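Local coordinates for protein beta-xylosidase (PDB 4MLG) that probably hydrolyses xylo-oligosaccharides, releasing xylose from their ends, as a family 43 glycoside hydrolase built on a beta-propeller, at residues E197-E207 / A249-Y260. Residues are numbered along the deposited sequence; the frame is centred on the assembly and turned at random.
Sequences EEPRDLMILDE and ATGDNPYGPFTY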
ATOM      1  N   GLU A 197     -14.671  -0.783  10.332  1.00 64.22           N
ATOM      2  CA  GLU A 197     -13.854  -0.527  11.509  1.00 65.39           C
ATOM      3  C   GLU A 197     -12.414  -0.937  11.236  1.00 62.56           C
ATOM      4  O   GLU A 197     -12.077  -1.346  10.125  1.00 60.96           O
ATOM      5  CB  GLU A 197     -14.386  -1.321  12.702  1.00 67.97           C
ATOM      6  CG  GLU A 197     -14.324  -2.828  12.493  1.00 68.49           C
ATOM      7  CD  GLU A 197     -14.787  -3.610  13.703  1.00 70.56           C
ATOM      8  OE1 GLU A 197     -15.220  -2.979  14.690  1.00 72.94           O
ATOM      9  OE2 GLU A 197     -14.713  -4.857  13.667  1.00 70.33           O
ATOM     10  N   GLU A 198     -11.566  -0.830  12.253  1.00 63.15           N
ATOM     11  CA  GLU A 198     -10.191  -1.294  12.141  1.00 64.04           C
ATOM     12  C   GLU A 198     -10.111  -2.785  12.442  1.00 62.90           C
ATOM     13  O   GLU A 198     -10.705  -3.256  13.413  1.00 64.53           O
ATOM     14  CB  GLU A 198      -9.272  -0.527  13.093  1.00 67.34           C
ATOM     15  CG  GLU A 198      -9.079   0.939  12.750  1.00 70.06           C
ATOM     16  CD  GLU A 198      -7.860   1.533  13.428  1.00 72.80           C
ATOM     17  OE1 GLU A 198      -6.768   0.935  13.318  1.00 73.14           O
ATOM     18  OE2 GLU A 198      -7.994   2.593  14.075  1.00 74.78           O
ATOM     19  N   PRO A 199      -9.381  -3.533  11.604  1.00 60.26           N
ATOM     20  CA  PRO A 199      -9.154  -4.964  11.829  1.00 58.98           C
ATOM     21  C   PRO A 199      -8.450  -5.210  13.159  1.00 58.08           C
ATOM     22  O   PRO A 199      -7.743  -4.333  13.654  1.00 58.92           O
ATOM     23  CB  PRO A 199      -8.236  -5.358  10.669  1.00 58.14           C
ATOM     24  CG  PRO A 199      -8.531  -4.359   9.602  1.00 59.03           C
ATOM     25  CD  PRO A 199      -8.802  -3.075  10.328  1.00 60.03           C
ATOM     26  N   ARG A 200      -8.648  -6.393  13.731  1.00 56.35           N
ATOM     27  CA  ARG A 200      -8.045  -6.728  15.014  1.00 57.21           C
ATOM     28  C   ARG A 200      -7.678  -8.205  15.087  1.00 55.82           C
ATOM     29  O   ARG A 200      -8.134  -9.008  14.273  1.00 54.81           O
ATOM     30  CB  ARG A 200      -8.984  -6.351  16.162  1.00 59.92           C
ATOM     31  CG  ARG A 200     -10.433  -6.757  15.942  1.00 60.97           C
ATOM     32  CD  ARG A 200     -11.326  -6.259  17.066  1.00 64.30           C
ATOM     33  NE  ARG A 200     -12.496  -5.549  16.559  1.00 67.27           N
ATOM     34  CZ  ARG A 200     -13.472  -5.071  17.324  1.00 71.54           C
ATOM     35  NH1 ARG A 200     -13.425  -5.229  18.640  1.00 74.24           N
ATOM     36  NH2 ARG A 200     -14.499  -4.437  16.774  1.00 72.76           N
ATOM     37  N   ASP A 201      -6.845  -8.553  16.062  1.00 55.87           N
ATOM     38  CA  ASP A 201      -6.426  -9.936  16.255  1.00 55.15           C
ATOM     39  C   ASP A 201      -7.606 -10.847  16.572  1.00 54.60           C
ATOM     40  O   ASP A 201      -8.414 -10.549  17.454  1.00 55.74           O
ATOM     41  CB  ASP A 201      -5.393 -10.036  17.383  1.00 57.21           C
ATOM     42  CG  ASP A 201      -4.033  -9.501  16.982  1.00 59.11           C
ATOM     43  OD1 ASP A 201      -3.693  -9.575  15.783  1.00 59.60           O
ATOM     44  OD2 ASP A 201      -3.297  -9.015  17.866  1.00 60.43           O
ATOM     45  N   LEU A 202      -7.706 -11.951  15.837  1.00 52.32           N
ATOM     46  CA  LEU A 202      -8.610 -13.028  16.208  1.00 50.87           C
ATOM     47  C   LEU A 202      -7.801 -14.018  17.029  1.00 49.92           C
ATOM     48  O   LEU A 202      -7.176 -14.925  16.480  1.00 49.21           O
ATOM     49  CB  LEU A 202      -9.184 -13.726  14.976  1.00 49.02           C
ATOM     50  CG  LEU A 202     -10.248 -14.780  15.298  1.00 48.44           C
ATOM     51  CD1 LEU A 202     -11.566 -14.114  15.679  1.00 48.42           C
ATOM     52  CD2 LEU A 202     -10.439 -15.749  14.143  1.00 46.91           C
ATOM     53  N   MET A 203      -7.805 -13.827  18.344  1.00 49.48           N
ATOM     54  CA  MET A 203      -6.961 -14.614  19.233  1.00 48.81           C
ATOM     55  C   MET A 203      -7.288 -16.104  19.187  1.00 50.39           C
ATOM     56  O   MET A 203      -8.426 -16.509  19.421  1.00 51.55           O
ATOM     57  CB  MET A 203      -7.073 -14.098  20.669  1.00 46.65           C
ATOM     58  CG  MET A 203      -6.798 -12.610  20.807  1.00 45.08           C
ATOM     59  SD  MET A 203      -7.030 -12.008  22.491  1.00 76.06           S
ATOM     60  CE  MET A 203      -5.652 -12.783  23.327  1.00 65.17           C
ATOM     61  N   ILE A 204      -6.283 -16.912  18.866  1.00 50.60           N
ATOM     62  CA  ILE A 204      -6.412 -18.360  18.953  1.00 51.37           C
ATOM     63  C   ILE A 204      -5.638 -18.841  20.178  1.00 53.49           C
ATOM     64  O   ILE A 204      -4.447 -18.559  20.318  1.00 52.54           O
ATOM     65  CB  ILE A 204      -5.905 -19.061  17.680  1.00 48.85           C
ATOM     66  CG1 ILE A 204      -6.535 -18.424  16.441  1.00 47.51           C
ATOM     67  CG2 ILE A 204      -6.225 -20.545  17.727  1.00 49.68           C
ATOM     68  CD1 ILE A 204      -6.138 -19.085  15.144  1.00 47.20           C
ATOM     69  N   LEU A 205      -6.319 -19.560  21.066  1.00 56.57           N
ATOM     70  CA  LEU A 205      -5.754 -19.889  22.372  1.00 58.61           C
ATOM     71  C   LEU A 205      -5.486 -21.376  22.592  1.00 62.06           C
ATOM     72  O   LEU A 205      -5.856 -22.220  21.776  1.00 60.41           O
ATOM     73  CB  LEU A 205      -6.675 -19.381  23.483  1.00 57.56           C
ATOM     74  CG  LEU A 205      -7.075 -17.908  23.442  1.00 56.20           C
ATOM     75  CD1 LEU A 205      -7.950 -17.563  24.636  1.00 57.90           C
ATOM     76  CD2 LEU A 205      -5.843 -17.021  23.402  1.00 55.18           C
ATOM     77  N   ASP A 206      -4.839 -21.675  23.716  1.00 69.01           N
ATOM     78  CA  ASP A 206      -4.641 -23.041  24.188  1.00 74.05           C
ATOM     79  C   ASP A 206      -5.947 -23.590  24.734  1.00 77.45           C
ATOM     80  O   ASP A 206      -6.994 -22.952  24.632  1.00 78.20           O
ATOM     81  CB  ASP A 206      -3.616 -23.066  25.324  1.00 78.66           C
ATOM     82  CG  ASP A 206      -2.189 -23.030  24.831  1.00 82.94           C
ATOM     83  OD1 ASP A 206      -1.913 -23.610  23.762  1.00 84.82           O
ATOM     84  OD2 ASP A 206      -1.341 -22.429  25.524  1.00 84.51           O
ATOM     85  N   GLU A 207      -5.875 -24.774  25.333  1.00 80.03           N
ATOM     86  CA  GLU A 207      -6.981 -25.290  26.123  1.00 82.05           C
ATOM     87  C   GLU A 207      -6.920 -24.612  27.486  1.00 79.36           C
ATOM     88  O   GLU A 207      -7.869 -24.664  28.267  1.00 80.65           O
ATOM     89  CB  GLU A 207      -6.887 -26.810  26.277  1.00 88.52           C
ATOM     90  CG  GLU A 207      -6.870 -27.580  24.961  1.00 92.33           C
ATOM     91  CD  GLU A 207      -5.489 -27.643  24.330  1.00 94.98           C
ATOM     92  OE1 GLU A 207      -4.521 -27.170  24.962  1.00 96.71           O
ATOM     93  OE2 GLU A 207      -5.371 -28.168  23.203  1.00 95.08           O
ATOM     94  N   ALA A 249     -10.748 -24.295  15.589  1.00 58.01           N
ATOM     95  CA  ALA A 249     -10.981 -23.810  16.941  1.00 57.07           C
ATOM     96  C   ALA A 249     -12.455 -23.463  17.123  1.00 57.01           C
ATOM     97  O   ALA A 249     -13.217 -23.448  16.156  1.00 57.25           O
ATOM     98  CB  ALA A 249     -10.107 -22.600  17.221  1.00 56.33           C
ATOM     99  N   THR A 250     -12.859 -23.188  18.359  1.00 57.26           N
ATOM    100  CA  THR A 250     -14.254 -22.867  18.644  1.00 57.29           C
ATOM    101  C   THR A 250     -14.410 -21.609  19.495  1.00 59.40           C
ATOM    102  O   THR A 250     -13.537 -21.273  20.297  1.00 59.69           O
ATOM    103  CB  THR A 250     -14.985 -24.040  19.326  1.00 57.40           C
ATOM    104  OG1 THR A 250     -14.249 -24.459  20.481  1.00 58.10           O
ATOM    105  CG2 THR A 250     -15.127 -25.213  18.365  1.00 55.92           C
ATOM    106  N   GLY A 251     -15.529 -20.918  19.304  1.00 61.19           N
ATOM    107  CA  GLY A 251     -15.823 -19.698  20.032  1.00 63.74           C
ATOM    108  C   GLY A 251     -17.316 -19.434  20.057  1.00 67.00           C
ATOM    109  O   GLY A 251     -18.090 -20.181  19.459  1.00 67.88           O
ATOM    110  N   ASP A 252     -17.726 -18.372  20.742  1.00 69.68           N
ATOM    111  CA  ASP A 252     -19.148 -18.069  20.880  1.00 72.88           C
ATOM    112  C   ASP A 252     -19.557 -16.783  20.157  1.00 70.75           C
ATOM    113  O   ASP A 252     -20.725 -16.395  20.183  1.00 70.87           O
ATOM    114  CB  ASP A 252     -19.542 -17.996  22.358  1.00 79.39           C
ATOM    115  CG  ASP A 252     -18.895 -16.828  23.082  1.00 83.80           C
ATOM    116  OD1 ASP A 252     -17.805 -16.390  22.661  1.00 83.92           O
ATOM    117  OD2 ASP A 252     -19.478 -16.346  24.076  1.00 86.74           O
ATOM    118  N   ASN A 253     -18.593 -16.133  19.513  1.00 68.55           N
ATOM    119  CA  ASN A 253     -18.858 -14.899  18.778  1.00 66.42           C
ATOM    120  C   ASN A 253     -17.776 -14.628  17.732  1.00 64.83           C
ATOM    121  O   ASN A 253     -16.644 -15.086  17.880  1.00 63.41           O
ATOM    122  CB  ASN A 253     -18.998 -13.720  19.748  1.00 64.37           C
ATOM    123  CG  ASN A 253     -17.674 -13.287  20.339  1.00 60.42           C
ATOM    124  OD1 ASN A 253     -17.048 -12.342  19.859  1.00 56.41           O
ATOM    125  ND2 ASN A 253     -17.243 -13.970  21.392  1.00 61.82           N
ATOM    126  N   PRO A 254     -18.123 -13.886  16.664  1.00 64.59           N
ATOM    127  CA  PRO A 254     -17.191 -13.628  15.558  1.00 63.34           C
ATOM    128  C   PRO A 254     -15.902 -12.914  15.964  1.00 62.50           C
ATOM    129  O   PRO A 254     -14.914 -12.993  15.232  1.00 61.37           O
ATOM    130  CB  PRO A 254     -18.008 -12.742  14.605  1.00 62.62           C
ATOM    131  CG  PRO A 254     -19.146 -12.220  15.427  1.00 63.57           C
ATOM    132  CD  PRO A 254     -19.452 -13.310  16.396  1.00 64.30           C
ATOM    133  N   TYR A 255     -15.909 -12.232  17.105  1.00 64.54           N
ATOM    134  CA  TYR A 255     -14.724 -11.524  17.577  1.00 65.47           C
ATOM    135  C   TYR A 255     -13.960 -12.324  18.625  1.00 67.40           C
ATOM    136  O   TYR A 255     -12.755 -12.537  18.493  1.00 68.22           O
ATOM    137  CB  TYR A 255     -15.104 -10.164  18.168  1.00 64.85           C
ATOM    138  CG  TYR A 255     -15.554  -9.137  17.156  1.00 61.34           C
ATOM    139  CD1 TYR A 255     -14.631  -8.452  16.376  1.00 59.97           C
ATOM    140  CD2 TYR A 255     -16.900  -8.834  16.996  1.00 60.78           C
ATOM    141  CE1 TYR A 255     -15.037  -7.505  15.456  1.00 58.69           C
ATOM    142  CE2 TYR A 255     -17.314  -7.887  16.081  1.00 59.97           C
ATOM    143  CZ  TYR A 255     -16.379  -7.226  15.313  1.00 59.61           C
ATOM    144  OH  TYR A 255     -16.790  -6.285  14.399  1.00 62.08           O
ATOM    145  N   GLY A 256     -14.677 -12.753  19.662  1.00 71.95           N
ATOM    146  CA  GLY A 256     -14.094 -13.401  20.827  1.00 69.92           C
ATOM    147  C   GLY A 256     -13.087 -14.490  20.522  1.00 69.40           C
ATOM    148  O   GLY A 256     -13.186 -15.156  19.492  1.00 70.96           O
ATOM    149  N   PRO A 257     -12.108 -14.671  21.422  1.00 67.71           N
ATOM    150  CA  PRO A 257     -11.004 -15.623  21.250  1.00 66.13           C
ATOM    151  C   PRO A 257     -11.494 -17.029  20.932  1.00 65.05           C
ATOM    152  O   PRO A 257     -12.503 -17.471  21.480  1.00 66.69           O
ATOM    153  CB  PRO A 257     -10.316 -15.599  22.615  1.00 69.59           C
ATOM    154  CG  PRO A 257     -10.601 -14.246  23.145  1.00 70.61           C
ATOM    155  CD  PRO A 257     -11.992 -13.923  22.684  1.00 70.54           C
ATOM    156  N   PHE A 258     -10.786 -17.713  20.040  1.00 61.39           N
ATOM    157  CA  PHE A 258     -11.123 -19.082  19.675  1.00 59.65           C
ATOM    158  C   PHE A 258     -10.140 -20.068  20.289  1.00 59.30           C
ATOM    159  O   PHE A 258      -8.926 -19.896  20.186  1.00 58.95           O
ATOM    160  CB  PHE A 258     -11.160 -19.240  18.154  1.00 58.22           C
ATOM    161  CG  PHE A 258     -12.446 -18.780  17.531  1.00 59.97           C
ATOM    162  CD1 PHE A 258     -13.366 -19.698  17.052  1.00 60.28           C
ATOM    163  CD2 PHE A 258     -12.740 -17.430  17.436  1.00 60.78           C
ATOM    164  CE1 PHE A 258     -14.553 -19.278  16.484  1.00 61.57           C
ATOM    165  CE2 PHE A 258     -13.927 -17.003  16.868  1.00 61.16           C
ATOM    166  CZ  PHE A 258     -14.834 -17.928  16.394  1.00 61.57           C
ATOM    167  N   THR A 259     -10.674 -21.100  20.932  1.00 59.10           N
ATOM    168  CA  THR A 259      -9.850 -22.117  21.572  1.00 59.06           C
ATOM    169  C   THR A 259      -9.615 -23.303  20.642  1.00 58.18           C
ATOM    170  O   THR A 259     -10.566 -23.909  20.146  1.00 58.03           O
ATOM    171  CB  THR A 259     -10.498 -22.612  22.879  1.00 61.46           C
ATOM    172  OG1 THR A 259     -10.398 -21.589  23.879  1.00 63.26           O
ATOM    173  CG2 THR A 259      -9.810 -23.871  23.380  1.00 60.50           C
ATOM    174  N   TYR A 260      -8.342 -23.620  20.408  1.00 57.94           N
ATOM    175  CA  TYR A 260      -7.949 -24.767  19.589  1.00 58.15           C
ATOM    176  C   TYR A 260      -8.632 -26.055  20.042  1.00 58.91           C
ATOM    177  O   TYR A 260      -8.808 -26.289  21.239  1.00 58.37           O
ATOM    178  CB  TYR A 260      -6.427 -24.950  19.622  1.00 58.84           C
ATOM    179  CG  TYR A 260      -5.941 -26.235  18.981  1.00 60.79           C
ATOM    180  CD1 TYR A 260      -5.708 -26.309  17.614  1.00 60.25           C
ATOM    181  CD2 TYR A 260      -5.707 -27.374  19.747  1.00 62.20           C
ATOM    182  CE1 TYR A 260      -5.263 -27.481  17.025  1.00 60.22           C
ATOM    183  CE2 TYR A 260      -5.264 -28.548  19.167  1.00 62.28           C
ATOM    184  CZ  TYR A 260      -5.042 -28.596  17.807  1.00 61.58           C
ATOM    185  OH  TYR A 260      -4.600 -29.763  17.228  1.00 62.54           O
TER
HETATM  186  O   HOH W   1     -10.339 -12.601  19.868  1.00 53.82           O
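I204 and L205 run parallel to F258 and T259, joined by three backbone hydrogen bonds. F258 N donates to M203 O at 2.7 Å, L205 N to F258 O, and Y260 N to L205 O at a longer 3.2 Å. Towards residue 200 the two chains diverge, and a water bridges M203 N and Y255 O. I204 and F258 share one sheet face with F236 and Y234 of strand 233-239 nearby; on the other, L205 CD1 lies alongside P257 CB at 3.7 Å. L202 CG, anti to the backbone N (chi1 -174°), carries CD1 to the F258 ring, 3.9 Å from CE2. At the far end, Y255 OH donates to E197 OE2 (2.6 Å) from above the carboxylate plane, while R200 NH2 reaches the same oxygen from the opposite face and forms a salt bridge with OE1. Y255 CE1 lies over one face of the R200 guanidinium, off its centre and 3.4 Å from NH2, with the two planes 45° apart. With an alanine in place of E197, the Y255 hydroxyl would probably lose this acceptor and R200 this carboxylate partner, leaving the guanidinium freer to turn away from the ring. Y148 meets the Y255 ring at about a right angle. N253 OD1 accepts from Y255 N, an Asx turn in the loop between strands 246-251 and 258-265. The parallel pairing of 200-205 with 258-265 joins the edges of two four-stranded antiparallel groups, consistent with neighbouring blades of the beta-propeller, five-bladed in family 43.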